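Local structure of anaerobically-induced outer membrane porin OprE (Pseudomonas aeruginosa, 4FRX) at residues Ser293-Gly298 and Tyr346-Ala351. The protein probably serves as an outer membrane porin of the OprD family, a beta-barrel through which small solutes would cross the membrane. Residues are numbered along the deposited sequence; the frame is centred on the assembly and turned at random.
With C8E ((hydroxyethyloxy)tri(ethyloxy)octane), chain E.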
# COMPACT_ATOMS: atom_id res chain seq x y z
N SER A 293 3.52 -18.78 -21.84
CA SER A 293 3.04 -18.33 -23.14
C SER A 293 2.14 -17.09 -23.07
O SER A 293 1.18 -16.97 -23.83
CB SER A 293 2.31 -19.47 -23.86
OG SER A 293 3.13 -20.62 -23.93
N GLY A 294 2.45 -16.20 -22.14
CA GLY A 294 1.69 -14.97 -21.99
C GLY A 294 0.61 -15.07 -20.93
O GLY A 294 0.19 -14.04 -20.39
N HIS A 295 0.16 -16.30 -20.65
CA HIS A 295 -0.90 -16.54 -19.67
C HIS A 295 -0.32 -16.63 -18.27
O HIS A 295 0.72 -17.26 -18.06
CB HIS A 295 -1.62 -17.86 -19.95
CG HIS A 295 -2.28 -17.94 -21.29
ND1 HIS A 295 -3.53 -17.41 -21.54
CD2 HIS A 295 -1.89 -18.53 -22.44
CE1 HIS A 295 -3.86 -17.65 -22.79
NE2 HIS A 295 -2.89 -18.33 -23.36
N SER A 296 -1.01 -16.03 -17.30
CA SER A 296 -0.70 -16.29 -15.90
C SER A 296 -1.97 -16.76 -15.20
O SER A 296 -3.04 -16.16 -15.34
CB SER A 296 -0.11 -15.04 -15.22
OG SER A 296 -1.06 -13.98 -15.16
N ILE A 297 -1.85 -17.86 -14.47
CA ILE A 297 -2.97 -18.38 -13.71
C ILE A 297 -2.54 -18.58 -12.26
O ILE A 297 -1.51 -19.20 -11.98
CB ILE A 297 -3.55 -19.67 -14.35
CG1 ILE A 297 -4.84 -20.09 -13.65
CG2 ILE A 297 -2.53 -20.80 -14.32
CD1 ILE A 297 -6.04 -19.24 -14.05
N GLY A 298 -3.32 -18.03 -11.33
CA GLY A 298 -2.97 -18.09 -9.93
C GLY A 298 -4.09 -18.57 -9.01
O GLY A 298 -5.27 -18.43 -9.31
N TYR A 346 -6.31 -14.57 -13.09
CA TYR A 346 -5.92 -14.82 -14.48
C TYR A 346 -5.38 -13.54 -15.11
O TYR A 346 -5.93 -12.45 -14.94
CB TYR A 346 -7.06 -15.35 -15.34
CG TYR A 346 -6.63 -15.49 -16.78
CD1 TYR A 346 -5.76 -16.50 -17.17
CD2 TYR A 346 -7.06 -14.58 -17.75
CE1 TYR A 346 -5.34 -16.62 -18.48
CE2 TYR A 346 -6.64 -14.70 -19.07
CZ TYR A 346 -5.79 -15.72 -19.43
OH TYR A 346 -5.37 -15.85 -20.74
N GLY A 347 -4.30 -13.69 -15.88
CA GLY A 347 -3.76 -12.58 -16.64
C GLY A 347 -3.29 -12.98 -18.02
O GLY A 347 -2.96 -14.14 -18.26
N TYR A 348 -3.28 -12.02 -18.94
CA TYR A 348 -2.72 -12.25 -20.27
C TYR A 348 -1.95 -11.03 -20.73
O TYR A 348 -2.45 -9.91 -20.68
CB TYR A 348 -3.80 -12.59 -21.29
CG TYR A 348 -3.20 -13.08 -22.60
CD1 TYR A 348 -2.55 -14.30 -22.66
CD2 TYR A 348 -3.26 -12.31 -23.76
CE1 TYR A 348 -2.00 -14.77 -23.83
CE2 TYR A 348 -2.71 -12.77 -24.95
CZ TYR A 348 -2.07 -14.01 -24.97
OH TYR A 348 -1.51 -14.51 -26.12
N ASP A 349 -0.71 -11.28 -21.16
CA ASP A 349 0.15 -10.25 -21.74
C ASP A 349 0.08 -10.36 -23.25
O ASP A 349 0.54 -11.35 -23.83
CB ASP A 349 1.59 -10.46 -21.26
CG ASP A 349 2.56 -9.39 -21.77
OD1 ASP A 349 2.25 -8.69 -22.76
OD2 ASP A 349 3.64 -9.24 -21.16
N PHE A 350 -0.47 -9.35 -23.91
CA PHE A 350 -0.71 -9.45 -25.35
C PHE A 350 0.54 -9.23 -26.21
O PHE A 350 0.46 -9.26 -27.44
CB PHE A 350 -1.80 -8.48 -25.78
CG PHE A 350 -3.17 -8.89 -25.35
CD1 PHE A 350 -3.63 -8.60 -24.08
CD2 PHE A 350 -4.01 -9.57 -26.23
CE1 PHE A 350 -4.90 -8.97 -23.69
CE2 PHE A 350 -5.28 -9.94 -25.84
CZ PHE A 350 -5.73 -9.64 -24.57
N ALA A 351 1.69 -9.03 -25.57
CA ALA A 351 2.95 -8.91 -26.29
C ALA A 351 3.26 -10.19 -27.05
O ALA A 351 3.79 -10.15 -28.17
CB ALA A 351 4.09 -8.57 -25.34
C1 C8E E . -6.66 -15.77 -25.52
C2 C8E E . -6.18 -14.86 -24.40
C3 C8E E . -7.04 -13.60 -24.31
C4 C8E E . -7.28 -13.22 -22.86
C5 C8E E . -8.70 -12.70 -22.65
C6 C8E E . -8.68 -11.18 -22.50
C7 C8E E . -10.08 -10.59 -22.56
C8 C8E E . -10.10 -9.23 -21.88
O9 C8E E . -10.84 -8.31 -22.65
C10 C8E E . -12.10 -8.05 -22.08
C11 C8E E . -12.45 -6.58 -22.30
O HOH W 1 -0.43 -17.05 -26.16
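Ser296 and Gly347 pair through two backbone hydrogen bonds, Ser296 N to Gly347 O at 2.9 Å and Gly347 N to Ser296 O at 2.8 Å. A third, from Asp349 N to Gly294 O (3.0 Å), ties the turn ahead of strand 295-305 to the end of strand 340-349. His295-Tyr348 and Ile297-Tyr346 are the non-hydrogen-bonded pairs. This is neighbouring-strand pairing in an antiparallel porin beta-barrel, near one rim of the wall; the backbones of Tyr346 and Tyr348 hydrogen-bond onward to those of Thr362 and Phe360 in strand 358-370. On the sheet face bearing His295, Ile297, Tyr346 and Tyr348, the aromatic side chains cluster. Tyr346 extends toward His295 of the neighbouring strand, its chi1 of 176° swinging the ring away from its own backbone N, and its OH meets ND1 of His295 at the imidazole edge in a short hydrogen bond of 2.5 Å. Tyr348 turns the CE1 corner of its ring over one imidazole face, the planes inclined at 47°. Ile297 CD1 comes up to the edge of the Tyr346 ring, 4.2 Å from Tyr346 CD1. The octyl tail of a bound detergent lies against this face, its C2 over the centre of the Tyr348 ring and its C6 near Phe350 CZ. One water bridges Ser293 O and Tyr348 OH; where strand 340-349 ends, Asp349 OD1 accepts from Ala351 N in an Asx turn.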